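Long-range contacts in putative thioesterase II (Thermobifida fusca, PDB 3BBJ), which probably hydrolyses the thioester bond of acyl-CoA substrates, as expected of a type II thioesterase built from two hotdog-family domains: residues Ser53-Ala58 against Thr86-Gln91; Ser61-His66 against Gly104-Ala109; Gly72-Glu77 against Leu94-Arg99; Thr171-Gly176 against Ala234-Cys239; Asp200-Ile205 against Glu249-Trp254. One frame throughout, in Å; residues are numbered along the deposited sequence.

Interaction 1 (Ser53-Ala58 against Thr86-Gln91); sequences SDHLHA and TVTTVQ. With EDO (1,2-ethanediol), chain G.
Ser-53 and Thr-88 mark the closest backbone approach, their CA atoms 6.5 Å apart, which is too wide for a beta bridge, so side chains make the join. An ST turn leads into strand 57-65 of this N-terminal hotdog domain: Ser-53 OG accepts from His-55 N at 2.9 Å with an N-H...O angle of 166°. The same hydroxyl is hydrogen-bonded to Thr-108 on strand 99-109, which ties the turn to the sheet. Asp-54 and Thr-88 cross at about a right angle, and a hydrogen bond joins the two segments, from Thr-88 OG1 to Asp-54 OD1, at 2.8 Å. The hydroxyl meets OD1 on the syn side, 17° out of the carboxylate plane. A first torsion of 37° sets Asp-54 CG between its own backbone N and carbonyl carbon, swinging the carboxylate across to the threonine. The His-55 imidazole is sandwiched: Asp-54 CG sits over the rim of one face, while Thr-86 O lies 3.6 Å above the plane of the His-55 ring on the opposite face, over its centre. At the ring edge, in plane, Thr-88 CB comes within 3.4 Å of His-55 CD2. A hydrogen bond between His-55 NE2 and Gly-84 O, in the turn preceding 86-91, adds a constraint on the ring's rotation. Where 86-91 begins, a 1,2-ethanediol, probably from the crystallisation liquor, takes two backbone N-H groups on one oxygen: its O1 lies 3.1 Å from Thr-86 N and 3.3 Å from Val-87 N.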
# COMPACT_ATOMS: atom_id res chain seq x y z
N SER A 53 8.47 -13.09 -15.68
CA SER A 53 8.96 -13.61 -14.42
C SER A 53 9.03 -15.12 -14.38
O SER A 53 8.25 -15.82 -15.04
CB SER A 53 8.03 -13.15 -13.29
OG SER A 53 8.40 -13.73 -12.04
N ASP A 54 9.96 -15.60 -13.55
CA ASP A 54 10.17 -17.03 -13.31
C ASP A 54 9.27 -17.54 -12.17
O ASP A 54 9.23 -18.72 -11.89
CB ASP A 54 11.66 -17.34 -13.03
CG ASP A 54 12.37 -16.24 -12.21
OD1 ASP A 54 11.75 -15.21 -11.89
OD2 ASP A 54 13.57 -16.41 -11.91
N HIS A 55 8.54 -16.63 -11.52
CA HIS A 55 7.62 -17.00 -10.46
C HIS A 55 6.19 -16.82 -10.93
O HIS A 55 5.91 -16.02 -11.83
CB HIS A 55 7.90 -16.16 -9.23
CG HIS A 55 9.31 -16.29 -8.73
ND1 HIS A 55 9.79 -17.45 -8.16
CD2 HIS A 55 10.33 -15.41 -8.72
CE1 HIS A 55 11.05 -17.28 -7.82
NE2 HIS A 55 11.41 -16.05 -8.15
N LEU A 56 5.28 -17.54 -10.29
CA LEU A 56 3.91 -17.65 -10.77
C LEU A 56 2.95 -16.55 -10.35
O LEU A 56 1.97 -16.30 -11.07
CB LEU A 56 3.31 -19.01 -10.36
CG LEU A 56 4.00 -20.25 -10.94
CD1 LEU A 56 3.22 -21.52 -10.59
CD2 LEU A 56 4.17 -20.14 -12.47
N HIS A 57 3.22 -15.88 -9.22
CA HIS A 57 2.23 -14.98 -8.60
C HIS A 57 2.70 -13.59 -8.28
O HIS A 57 3.85 -13.38 -7.93
CB HIS A 57 1.74 -15.57 -7.28
CG HIS A 57 1.32 -16.99 -7.40
ND1 HIS A 57 1.90 -18.00 -6.65
CD2 HIS A 57 0.45 -17.59 -8.23
CE1 HIS A 57 1.36 -19.16 -6.99
NE2 HIS A 57 0.47 -18.94 -7.95
N ALA A 58 1.75 -12.67 -8.35
CA ALA A 58 1.96 -11.26 -8.01
C ALA A 58 1.63 -11.09 -6.53
O ALA A 58 0.45 -10.98 -6.15
CB ALA A 58 1.05 -10.40 -8.86
N THR A 86 13.35 -16.56 -4.47
CA THR A 86 12.03 -16.47 -3.86
C THR A 86 11.20 -15.35 -4.47
O THR A 86 10.04 -15.58 -4.77
CB THR A 86 12.12 -16.30 -2.33
OG1 THR A 86 12.73 -17.47 -1.77
CG2 THR A 86 10.73 -16.13 -1.69
N VAL A 87 11.79 -14.16 -4.65
CA VAL A 87 11.08 -12.98 -5.19
C VAL A 87 11.75 -12.38 -6.44
O VAL A 87 12.95 -12.14 -6.43
CB VAL A 87 10.92 -11.85 -4.10
CG1 VAL A 87 10.24 -10.60 -4.65
CG2 VAL A 87 10.15 -12.37 -2.91
N THR A 88 10.97 -12.17 -7.50
CA THR A 88 11.44 -11.50 -8.74
C THR A 88 10.56 -10.28 -8.98
O THR A 88 9.34 -10.40 -9.11
CB THR A 88 11.40 -12.42 -9.98
OG1 THR A 88 12.39 -13.45 -9.85
CG2 THR A 88 11.70 -11.64 -11.26
N THR A 89 11.18 -9.12 -9.07
CA THR A 89 10.46 -7.87 -9.15
C THR A 89 10.52 -7.23 -10.54
O THR A 89 11.61 -6.99 -11.07
CB THR A 89 10.97 -6.93 -8.05
OG1 THR A 89 10.75 -7.59 -6.81
CG2 THR A 89 10.23 -5.58 -8.05
N VAL A 90 9.33 -6.98 -11.10
CA VAL A 90 9.15 -6.45 -12.45
C VAL A 90 8.42 -5.10 -12.45
O VAL A 90 7.39 -4.91 -11.80
CB VAL A 90 8.36 -7.49 -13.36
CG1 VAL A 90 8.30 -7.03 -14.85
CG2 VAL A 90 8.96 -8.89 -13.25
N GLN A 91 8.97 -4.15 -13.20
CA GLN A 91 8.34 -2.86 -13.44
C GLN A 91 7.65 -2.93 -14.81
O GLN A 91 8.22 -3.43 -15.80
CB GLN A 91 9.40 -1.77 -13.42
CG GLN A 91 8.95 -0.35 -13.66
CD GLN A 91 10.10 0.63 -13.45
OE1 GLN A 91 10.63 1.21 -14.40
NE2 GLN A 91 10.54 0.76 -12.19
C1 EDO G . 15.59 -14.12 -2.19
O1 EDO G . 14.78 -13.98 -3.37
C2 EDO G . 16.22 -15.52 -2.08
O2 EDO G . 15.79 -16.27 -0.93

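Interaction 2 (Ser61-His66 against Gly104-Ala109); sequences SSYHFH and GTLATA
Ser-62 and Thr-105 form the hydrogen-bonded pair of an antiparallel ladder between strands 57-65 and 99-109, neighbours in the sheet of the N-terminal hotdog domain; the strand axes run at 178° and approach to 4.6 Å. Both main-chain donors of the pair are satisfied across it. Ser-62 N gives to Thr-105 O at 3.0 Å, almost straight (168°) and nearly along the C=O axis, and Thr-105 N gives to Ser-62 O at 2.9 Å. Each carbonyl also receives a CA-H...O contact: Gly-104 CA stands 3.1 Å from Ser-62 O, and Ser-61 CA touches Thr-105 O. Across the dimer, Ser-62 OG is hydrogen-bonded to His-64 NE2 of the second subunit, and reciprocally. On the face carrying Ser-61, Tyr-63 and Leu-106, Tyr-63 CG lies anti to its carbonyl carbon (chi1 -62°), which brings the ring up obliquely beside Gly-104, Tyr-63 CD1 standing 3.5 Å from Gly-104 CA. A CB on that glycine would clash, 2.5 Å from Tyr-63 CE1. Helix 38-51 packs on the ring through Met-42 and Leu-45. Leu-106 CG rests 3.4 Å from Ser-61 OG, and Leu-106 CD2 lies 3.6 Å from Tyr-63 OH.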
# COMPACT_ATOMS: atom_id res chain seq x y z
N SER A 61 1.86 -5.71 -5.35
CA SER A 61 1.77 -4.89 -6.53
C SER A 61 1.41 -3.46 -6.14
O SER A 61 0.37 -3.23 -5.52
CB SER A 61 0.71 -5.48 -7.46
OG SER A 61 0.92 -6.87 -7.69
N SER A 62 2.28 -2.51 -6.50
CA SER A 62 2.06 -1.07 -6.28
C SER A 62 1.95 -0.36 -7.62
O SER A 62 2.85 -0.44 -8.47
CB SER A 62 3.21 -0.45 -5.51
OG SER A 62 4.44 -0.99 -5.94
N TYR A 63 0.86 0.38 -7.77
CA TYR A 63 0.56 1.06 -9.00
C TYR A 63 0.36 2.56 -8.77
O TYR A 63 -0.36 2.98 -7.85
CB TYR A 63 -0.72 0.49 -9.61
CG TYR A 63 -0.70 -0.97 -10.00
CD1 TYR A 63 -0.26 -1.36 -11.26
CD2 TYR A 63 -1.19 -1.96 -9.14
CE1 TYR A 63 -0.24 -2.67 -11.64
CE2 TYR A 63 -1.20 -3.30 -9.52
CZ TYR A 63 -0.71 -3.64 -10.78
OH TYR A 63 -0.69 -4.95 -11.21
N HIS A 64 0.99 3.36 -9.64
CA HIS A 64 0.82 4.81 -9.64
C HIS A 64 0.14 5.23 -10.93
O HIS A 64 0.63 4.89 -12.00
CB HIS A 64 2.16 5.50 -9.45
CG HIS A 64 2.66 5.43 -8.05
ND1 HIS A 64 2.58 6.49 -7.18
CD2 HIS A 64 3.16 4.39 -7.33
CE1 HIS A 64 3.07 6.13 -6.01
NE2 HIS A 64 3.42 4.86 -6.07
N PHE A 65 -0.98 5.94 -10.82
CA PHE A 65 -1.83 6.32 -11.96
C PHE A 65 -1.53 7.73 -12.36
O PHE A 65 -1.66 8.64 -11.54
CB PHE A 65 -3.32 6.21 -11.60
CG PHE A 65 -3.77 4.82 -11.34
CD1 PHE A 65 -3.54 4.22 -10.11
CD2 PHE A 65 -4.39 4.07 -12.34
CE1 PHE A 65 -3.92 2.89 -9.89
CE2 PHE A 65 -4.78 2.75 -12.11
CZ PHE A 65 -4.55 2.16 -10.89
N HIS A 66 -1.15 7.94 -13.61
CA HIS A 66 -0.74 9.26 -14.07
C HIS A 66 -1.83 9.98 -14.83
O HIS A 66 -2.07 11.18 -14.58
CB HIS A 66 0.51 9.14 -14.95
CG HIS A 66 1.63 8.41 -14.30
ND1 HIS A 66 2.10 8.74 -13.05
CD2 HIS A 66 2.39 7.37 -14.72
CE1 HIS A 66 3.10 7.94 -12.73
NE2 HIS A 66 3.29 7.10 -13.73
N GLY A 104 3.24 0.14 -12.65
CA GLY A 104 3.18 -0.81 -11.56
C GLY A 104 4.54 -1.45 -11.31
O GLY A 104 5.35 -1.56 -12.23
N THR A 105 4.82 -1.79 -10.05
CA THR A 105 5.99 -2.59 -9.72
C THR A 105 5.41 -3.75 -8.93
O THR A 105 4.56 -3.56 -8.08
CB THR A 105 7.05 -1.80 -8.96
OG1 THR A 105 7.37 -0.63 -9.72
CG2 THR A 105 8.33 -2.64 -8.74
N LEU A 106 5.80 -4.96 -9.31
CA LEU A 106 5.22 -6.15 -8.75
C LEU A 106 6.28 -7.08 -8.23
O LEU A 106 7.21 -7.46 -8.96
CB LEU A 106 4.35 -6.90 -9.80
CG LEU A 106 3.06 -6.23 -10.29
CD1 LEU A 106 3.35 -5.13 -11.31
CD2 LEU A 106 2.11 -7.24 -10.89
N ALA A 107 6.16 -7.42 -6.95
CA ALA A 107 6.99 -8.43 -6.34
C ALA A 107 6.29 -9.73 -6.67
O ALA A 107 5.16 -9.96 -6.21
CB ALA A 107 7.10 -8.24 -4.82
N THR A 108 6.93 -10.56 -7.50
CA THR A 108 6.37 -11.86 -7.86
C THR A 108 7.13 -12.95 -7.12
O THR A 108 8.34 -12.85 -6.91
CB THR A 108 6.42 -12.16 -9.38
OG1 THR A 108 7.71 -12.64 -9.74
CG2 THR A 108 6.06 -10.91 -10.21
N ALA A 109 6.38 -13.97 -6.72
CA ALA A 109 6.91 -15.14 -6.03
C ALA A 109 5.96 -16.30 -6.34
O ALA A 109 5.01 -16.12 -7.09
CB ALA A 109 7.00 -14.88 -4.54

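Interaction 3 (Gly72-Glu77 against Leu94-Arg99); sequences GPAEIE and LFQEGR
The Phe-95 ring receives Glu-75 O at its edge, in the ring plane and 3.6 Å from Phe-95 CD1, while Glu-77 comes in obliquely with its CB 3.5 Å from Phe-95 CE1. The carboxylates of Glu-75 and Glu-77 lie nearly parallel to the ring, tilted from it by 10° and 18°. The amide of Gln-96 is the other flat group: Pro-73 O lies almost in its plane, 3.2 Å from Gln-96 NE2, although the nitrogen stands above the plane of that carbonyl rather than within it. Gln-96 NE2 donates to Pro-73 O and is also hydrogen-bonded to Ser-70 O, so it links two carbonyls. With CG anti to the backbone N (chi1 -160°) and the chain extended beyond it, the glutamine reaches past Ala-74 to this position. On the buried face, Leu-94 CD1 nests between two aliphatic groups, 3.6 Å from Ala-74 CB and 3.7 Å from Ile-76 CG1, beneath Leu-45 of helix 38-51. Main-chain bonds fix the register: Glu-75 N reaches Phe-95 O at 2.8 Å, and Phe-95 N reaches Glu-75 O at 2.7 Å. Beyond this pair, a type I' turn from Gln-96 to Arg-99, with positive phi at Glu-97 and Gly-98, sends the chain into strand 99-109. The whole is the open end of the 72-82/88-96 beta hairpin, a meander element of the hotdog sheet that wraps the central helix.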
# COMPACT_ATOMS: atom_id res chain seq x y z
N GLY A 72 -9.30 1.13 -27.09
CA GLY A 72 -8.42 0.92 -28.22
C GLY A 72 -7.06 0.41 -27.80
O GLY A 72 -6.88 -0.04 -26.67
N PRO A 73 -6.09 0.47 -28.73
CA PRO A 73 -4.75 -0.03 -28.43
C PRO A 73 -3.97 0.78 -27.38
O PRO A 73 -4.13 1.99 -27.25
CB PRO A 73 -4.03 0.01 -29.79
CG PRO A 73 -5.10 0.26 -30.80
CD PRO A 73 -6.18 0.98 -30.11
N ALA A 74 -3.15 0.05 -26.64
CA ALA A 74 -2.23 0.61 -25.66
C ALA A 74 -1.00 -0.29 -25.70
O ALA A 74 -1.09 -1.45 -26.11
CB ALA A 74 -2.86 0.62 -24.31
N GLU A 75 0.15 0.24 -25.30
CA GLU A 75 1.40 -0.53 -25.36
C GLU A 75 2.09 -0.59 -24.01
O GLU A 75 2.07 0.36 -23.24
CB GLU A 75 2.34 -0.03 -26.48
CG GLU A 75 2.39 1.48 -26.70
CD GLU A 75 1.16 2.06 -27.42
OE1 GLU A 75 0.33 1.27 -27.94
OE2 GLU A 75 1.04 3.31 -27.47
N ILE A 76 2.69 -1.75 -23.73
CA ILE A 76 3.31 -2.03 -22.44
C ILE A 76 4.82 -2.26 -22.53
O ILE A 76 5.31 -3.02 -23.38
CB ILE A 76 2.67 -3.25 -21.79
CG1 ILE A 76 1.22 -2.91 -21.44
CG2 ILE A 76 3.50 -3.70 -20.55
CD1 ILE A 76 0.36 -4.11 -21.08
N GLU A 77 5.53 -1.64 -21.61
CA GLU A 77 6.99 -1.62 -21.58
C GLU A 77 7.44 -2.15 -20.21
O GLU A 77 7.21 -1.51 -19.20
CB GLU A 77 7.39 -0.17 -21.80
CG GLU A 77 8.82 0.09 -22.14
CD GLU A 77 9.02 1.53 -22.62
OE1 GLU A 77 8.32 1.93 -23.60
OE2 GLU A 77 9.86 2.25 -22.03
N LEU A 94 2.23 1.28 -18.72
CA LEU A 94 1.25 1.32 -19.81
C LEU A 94 1.28 2.67 -20.51
O LEU A 94 1.23 3.71 -19.85
CB LEU A 94 -0.15 1.06 -19.28
CG LEU A 94 -1.29 1.06 -20.29
CD1 LEU A 94 -1.09 -0.07 -21.31
CD2 LEU A 94 -2.63 0.90 -19.56
N PHE A 95 1.35 2.61 -21.84
CA PHE A 95 1.37 3.80 -22.70
C PHE A 95 0.18 3.80 -23.65
O PHE A 95 -0.28 2.76 -24.09
CB PHE A 95 2.62 3.82 -23.54
CG PHE A 95 3.87 3.92 -22.75
CD1 PHE A 95 4.44 2.79 -22.19
CD2 PHE A 95 4.51 5.14 -22.59
CE1 PHE A 95 5.63 2.88 -21.45
CE2 PHE A 95 5.71 5.23 -21.85
CZ PHE A 95 6.26 4.10 -21.29
N GLN A 96 -0.30 5.00 -23.95
CA GLN A 96 -1.39 5.16 -24.91
C GLN A 96 -1.32 6.56 -25.50
O GLN A 96 -1.35 7.56 -24.76
CB GLN A 96 -2.76 4.90 -24.25
CG GLN A 96 -3.85 4.58 -25.27
CD GLN A 96 -5.25 4.46 -24.66
OE1 GLN A 96 -5.67 5.29 -23.85
NE2 GLN A 96 -6.00 3.44 -25.10
N GLU A 97 -1.25 6.62 -26.82
CA GLU A 97 -1.15 7.87 -27.57
C GLU A 97 0.06 8.66 -27.11
O GLU A 97 -0.03 9.84 -26.82
CB GLU A 97 -2.42 8.71 -27.46
CG GLU A 97 -3.67 8.02 -27.99
CD GLU A 97 -4.76 9.01 -28.38
OE1 GLU A 97 -4.46 9.96 -29.15
OE2 GLU A 97 -5.91 8.84 -27.93
N GLY A 98 1.19 7.96 -27.02
CA GLY A 98 2.46 8.56 -26.66
C GLY A 98 2.58 9.10 -25.25
O GLY A 98 3.52 9.84 -24.96
N ARG A 99 1.66 8.72 -24.36
CA ARG A 99 1.67 9.22 -22.99
C ARG A 99 1.58 8.07 -21.99
O ARG A 99 0.89 7.07 -22.25
CB ARG A 99 0.52 10.22 -22.79
CG ARG A 99 0.78 11.58 -23.48
CD ARG A 99 -0.44 12.51 -23.48
NE ARG A 99 -1.53 11.99 -24.31
CZ ARG A 99 -2.61 12.69 -24.70
NH1 ARG A 99 -2.76 13.97 -24.36
NH2 ARG A 99 -3.54 12.10 -25.46

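Interaction 4 (Thr171-Gly176 against Ala234-Cys239); sequences TPELCG and AFRSTC
Phe-235 and Gly-176 form the tight end of an antiparallel ladder between strands 173-180 and 233-243 in the C-terminal hotdog domain. A first torsion of 71°, which places CG between the backbone N and the carbonyl carbon, turns the phenyl ring across onto the facing strand, flat over the Cys-175/Gly-176 peptide. Gly-176 N lies 3.5 Å above the plane of the Phe-235 ring, over its centre, and Gly-176 CA makes a CH-pi contact 4.0 Å from the ring centroid. A CB at Gly-176 would come 3.3 Å from Phe-235 CE2, and the glycine's backbone angles (151°/-148°) themselves call for a residue without one. Four backbone hydrogen bonds lace the strands; among them Phe-235 N to Gly-176 O and Ser-237 N to Leu-174 O each measure 2.8 Å. Leu-202 packs on the ring, and Leu-253 against Phe-235 CB. Replacing Phe-235 with an alanine would probably uncover the Cys-175/Gly-176 peptide and open a gap beside Leu-174 and Leu-202. The face bearing Glu-173, Arg-236 and Thr-238 is looser. Glu-173 is exposed there, its CG 4.3 Å from Thr-238 CG2, and its OE1 stays 5.7 Å from Arg-236 NH1. The arginine bends at chi3 and instead makes a salt bridge to Asp-252 on strand 246-254. Toward the start of 171-176, Pro-172 CG touches Cys-239 O at 3.4 Å. The chemistry thus divides by face: an aromatic ring on a side-chain-free glycine holds the buried side through dispersion and CH-pi contact, while charge pairing on the other side serves the next strand.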
# COMPACT_ATOMS: atom_id res chain seq x y z
N THR A 171 -20.51 4.90 10.15
CA THR A 171 -19.15 4.55 9.73
C THR A 171 -19.21 3.93 8.33
O THR A 171 -20.06 3.09 8.05
CB THR A 171 -18.46 3.57 10.70
OG1 THR A 171 -19.26 2.38 10.83
CG2 THR A 171 -18.26 4.24 12.08
N PRO A 172 -18.29 4.35 7.44
CA PRO A 172 -18.25 3.92 6.06
C PRO A 172 -17.77 2.48 5.93
O PRO A 172 -16.62 2.20 6.23
CB PRO A 172 -17.24 4.87 5.43
CG PRO A 172 -16.32 5.23 6.54
CD PRO A 172 -17.16 5.24 7.77
N GLU A 173 -18.65 1.59 5.49
CA GLU A 173 -18.31 0.20 5.34
C GLU A 173 -19.22 -0.48 4.31
O GLU A 173 -20.44 -0.36 4.37
CB GLU A 173 -18.44 -0.50 6.70
CG GLU A 173 -18.16 -2.02 6.67
CD GLU A 173 -18.09 -2.66 8.07
OE1 GLU A 173 -17.33 -2.14 8.93
OE2 GLU A 173 -18.77 -3.70 8.28
N LEU A 174 -18.63 -1.19 3.36
CA LEU A 174 -19.42 -1.97 2.42
C LEU A 174 -18.94 -3.40 2.48
O LEU A 174 -17.76 -3.65 2.72
CB LEU A 174 -19.33 -1.43 0.99
CG LEU A 174 -19.90 -0.03 0.76
CD1 LEU A 174 -19.38 0.58 -0.55
CD2 LEU A 174 -21.42 -0.06 0.78
N CYS A 175 -19.84 -4.34 2.29
CA CYS A 175 -19.46 -5.74 2.18
C CYS A 175 -20.46 -6.55 1.38
O CYS A 175 -21.58 -6.10 1.07
CB CYS A 175 -19.24 -6.37 3.55
SG CYS A 175 -20.71 -6.47 4.53
N GLY A 176 -20.05 -7.74 1.01
CA GLY A 176 -20.86 -8.57 0.18
C GLY A 176 -19.97 -9.46 -0.65
O GLY A 176 -18.90 -9.86 -0.20
N ALA A 234 -15.82 -12.78 -1.29
CA ALA A 234 -16.41 -11.93 -0.26
C ALA A 234 -15.51 -10.70 -0.12
O ALA A 234 -14.28 -10.84 -0.11
CB ALA A 234 -16.48 -12.68 1.07
N PHE A 235 -16.11 -9.51 0.01
CA PHE A 235 -15.36 -8.27 0.11
C PHE A 235 -15.80 -7.43 1.28
O PHE A 235 -16.90 -7.58 1.78
CB PHE A 235 -15.49 -7.42 -1.17
CG PHE A 235 -16.88 -6.79 -1.37
CD1 PHE A 235 -17.21 -5.57 -0.78
CD2 PHE A 235 -17.82 -7.40 -2.18
CE1 PHE A 235 -18.47 -5.01 -0.96
CE2 PHE A 235 -19.08 -6.83 -2.37
CZ PHE A 235 -19.40 -5.64 -1.75
N ARG A 236 -14.90 -6.55 1.72
CA ARG A 236 -15.22 -5.53 2.71
C ARG A 236 -14.41 -4.32 2.34
O ARG A 236 -13.19 -4.44 2.10
CB ARG A 236 -14.88 -5.97 4.13
CG ARG A 236 -15.13 -4.84 5.15
CD ARG A 236 -14.46 -5.05 6.51
NE ARG A 236 -13.12 -5.64 6.38
CZ ARG A 236 -12.20 -5.68 7.33
NH1 ARG A 236 -12.43 -5.11 8.52
NH2 ARG A 236 -11.04 -6.28 7.09
N SER A 237 -15.08 -3.17 2.31
CA SER A 237 -14.45 -1.89 1.95
C SER A 237 -14.64 -0.88 3.07
O SER A 237 -15.74 -0.70 3.54
CB SER A 237 -15.05 -1.33 0.67
OG SER A 237 -14.36 -0.14 0.35
N THR A 238 -13.57 -0.22 3.48
CA THR A 238 -13.63 0.73 4.57
C THR A 238 -12.76 1.94 4.27
O THR A 238 -11.99 1.94 3.31
CB THR A 238 -13.21 0.09 5.91
OG1 THR A 238 -11.81 -0.20 5.90
CG2 THR A 238 -13.97 -1.19 6.14
N CYS A 239 -12.89 2.95 5.11
CA CYS A 239 -12.19 4.21 4.97
C CYS A 239 -12.01 4.79 6.36
O CYS A 239 -12.95 4.82 7.15
CB CYS A 239 -13.01 5.17 4.11
SG CYS A 239 -12.40 6.86 4.11

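Interaction 5 (Asp200-Ile205 against Glu249-Trp254); sequences DALPPI and ENVDLW
Glu-249 and Asp-200 are joined through water 1, which lies 2.8 Å from Glu-249 OE2 and 2.8 Å from Asp-200 OD1 and can donate to either; further acceptors compete for its protons, so both bonds need not be made at once. The other carboxylate oxygen binds directly: Ile-205 N donates to Glu-249 OE1 at 3.1 Å, with an N-H...O angle of 162°, approaching from well above the carboxylate plane. CG anti to the backbone N (chi1 179°) and an extended chain carry the acid off its strand to the loop. Alongside it, Ile-205 CG2 packs 3.7 Å from Glu-249 CB, and Pro-204 CA lies 3.3 Å from Glu-249 OE1. A glutamate-to-alanine change here would probably leave Ile-205 N without its acceptor and water 1 without one of its carboxylate partners. Farther along, Leu-202 and Val-251 meet tip to tip, Leu-202 CD1 standing 3.8 Å from Val-251 CG1. Asp-200 also bonds Gln-266, an Asp-Gln pairing that recalls the active site of type II acyl-CoA thioesterases, though any such role here is inferred. The loop, which follows helix 191-198, lies over strand 246-254, itself flanked by strands 233-243 and 260-269.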
# COMPACT_ATOMS: atom_id res chain seq x y z
N ASP A 200 -10.61 -3.18 -7.26
CA ASP A 200 -11.09 -1.88 -7.75
C ASP A 200 -12.43 -2.01 -8.45
O ASP A 200 -12.79 -1.15 -9.25
CB ASP A 200 -10.09 -1.25 -8.74
CG ASP A 200 -10.37 0.24 -8.99
OD1 ASP A 200 -10.75 0.97 -8.05
OD2 ASP A 200 -10.18 0.70 -10.13
N ALA A 201 -13.19 -3.06 -8.16
CA ALA A 201 -14.46 -3.28 -8.85
C ALA A 201 -15.69 -2.87 -8.03
O ALA A 201 -16.83 -3.20 -8.42
CB ALA A 201 -14.57 -4.75 -9.29
N LEU A 202 -15.48 -2.16 -6.92
CA LEU A 202 -16.59 -1.80 -6.02
C LEU A 202 -16.88 -0.29 -6.02
O LEU A 202 -16.06 0.50 -6.49
CB LEU A 202 -16.27 -2.22 -4.59
CG LEU A 202 -15.61 -3.57 -4.34
CD1 LEU A 202 -14.92 -3.52 -2.96
CD2 LEU A 202 -16.64 -4.73 -4.45
N PRO A 203 -18.06 0.11 -5.49
CA PRO A 203 -18.38 1.54 -5.43
C PRO A 203 -17.33 2.26 -4.61
O PRO A 203 -16.92 1.76 -3.56
CB PRO A 203 -19.74 1.59 -4.72
CG PRO A 203 -20.32 0.26 -4.87
CD PRO A 203 -19.17 -0.71 -4.96
N PRO A 204 -16.83 3.40 -5.11
CA PRO A 204 -15.88 4.16 -4.31
C PRO A 204 -16.45 4.44 -2.92
O PRO A 204 -17.57 4.94 -2.80
CB PRO A 204 -15.67 5.42 -5.13
CG PRO A 204 -15.86 4.97 -6.54
CD PRO A 204 -17.00 3.98 -6.45
N ILE A 205 -15.69 4.10 -1.88
CA ILE A 205 -16.13 4.22 -0.49
C ILE A 205 -16.46 5.68 -0.08
O ILE A 205 -17.28 5.95 0.81
CB ILE A 205 -15.09 3.58 0.47
CG1 ILE A 205 -15.70 3.31 1.85
CG2 ILE A 205 -13.82 4.43 0.54
CD1 ILE A 205 -16.83 2.33 1.82
N GLU A 249 -9.24 4.05 0.62
CA GLU A 249 -10.21 2.95 0.40
C GLU A 249 -9.49 1.64 0.63
O GLU A 249 -8.59 1.27 -0.11
CB GLU A 249 -10.80 3.02 -1.00
CG GLU A 249 -11.80 1.94 -1.37
CD GLU A 249 -12.40 2.14 -2.78
OE1 GLU A 249 -12.94 3.25 -3.06
OE2 GLU A 249 -12.36 1.19 -3.60
N ASN A 250 -9.91 0.92 1.64
CA ASN A 250 -9.25 -0.31 2.05
C ASN A 250 -10.15 -1.48 1.69
O ASN A 250 -11.23 -1.60 2.27
CB ASN A 250 -9.03 -0.25 3.55
CG ASN A 250 -8.45 1.07 3.97
OD1 ASN A 250 -7.42 1.47 3.46
ND2 ASN A 250 -9.13 1.79 4.88
N VAL A 251 -9.71 -2.34 0.77
CA VAL A 251 -10.52 -3.47 0.33
C VAL A 251 -9.84 -4.81 0.64
O VAL A 251 -8.71 -5.05 0.26
CB VAL A 251 -10.83 -3.37 -1.21
CG1 VAL A 251 -11.54 -4.62 -1.73
CG2 VAL A 251 -11.65 -2.11 -1.53
N ASP A 252 -10.53 -5.67 1.37
CA ASP A 252 -10.03 -7.01 1.64
C ASP A 252 -10.96 -7.99 0.93
O ASP A 252 -12.17 -7.75 0.82
CB ASP A 252 -9.96 -7.28 3.15
CG ASP A 252 -9.01 -6.32 3.86
OD1 ASP A 252 -7.86 -6.20 3.42
OD2 ASP A 252 -9.43 -5.67 4.84
N LEU A 253 -10.37 -9.06 0.40
CA LEU A 253 -11.12 -10.10 -0.28
C LEU A 253 -10.83 -11.46 0.34
O LEU A 253 -9.67 -11.80 0.62
CB LEU A 253 -10.76 -10.13 -1.77
CG LEU A 253 -10.93 -8.87 -2.62
CD1 LEU A 253 -10.41 -9.08 -4.07
CD2 LEU A 253 -12.38 -8.44 -2.62
N TRP A 254 -11.89 -12.23 0.56
CA TRP A 254 -11.81 -13.61 1.05
C TRP A 254 -12.45 -14.53 0.03
O TRP A 254 -13.30 -14.11 -0.77
CB TRP A 254 -12.58 -13.78 2.36
CG TRP A 254 -12.06 -13.03 3.53
CD1 TRP A 254 -11.33 -13.52 4.57
CD2 TRP A 254 -12.24 -11.64 3.79
NE1 TRP A 254 -11.04 -12.52 5.47
CE2 TRP A 254 -11.59 -11.35 5.01
CE3 TRP A 254 -12.90 -10.60 3.12
CZ2 TRP A 254 -11.57 -10.07 5.56
CZ3 TRP A 254 -12.88 -9.33 3.67
CH2 TRP A 254 -12.22 -9.07 4.88
O HOH W 1 -12.88 0.81 -6.28

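How the interactions relate
Interactions 1, 2 and 3 lie in the N-terminal hotdog domain, 4 and 5 in the C-terminal one. Interactions 1 and 2 share strand 57-65 and touch: Ser-53 OG lies 2.6 Å from Thr-108 OG1. Interaction 3 nests within the loop closed by interaction 2, about 17 Å away between centres. Interactions 4 and 5, centres about 7 Å apart, are stitched by the salt bridge from Arg-236 NH2 to Asp-252 OD2, 2.8 Å. Between the domains, interactions 2 and 5 approach to about 6 Å (nearest atoms). Asp-200 of interaction 5 bonds Gly-39, in helix 38-51, which also packs on interactions 2 and 3; the active site, inferred from the Asp-200/Gln-266 pairing, would probably lie here.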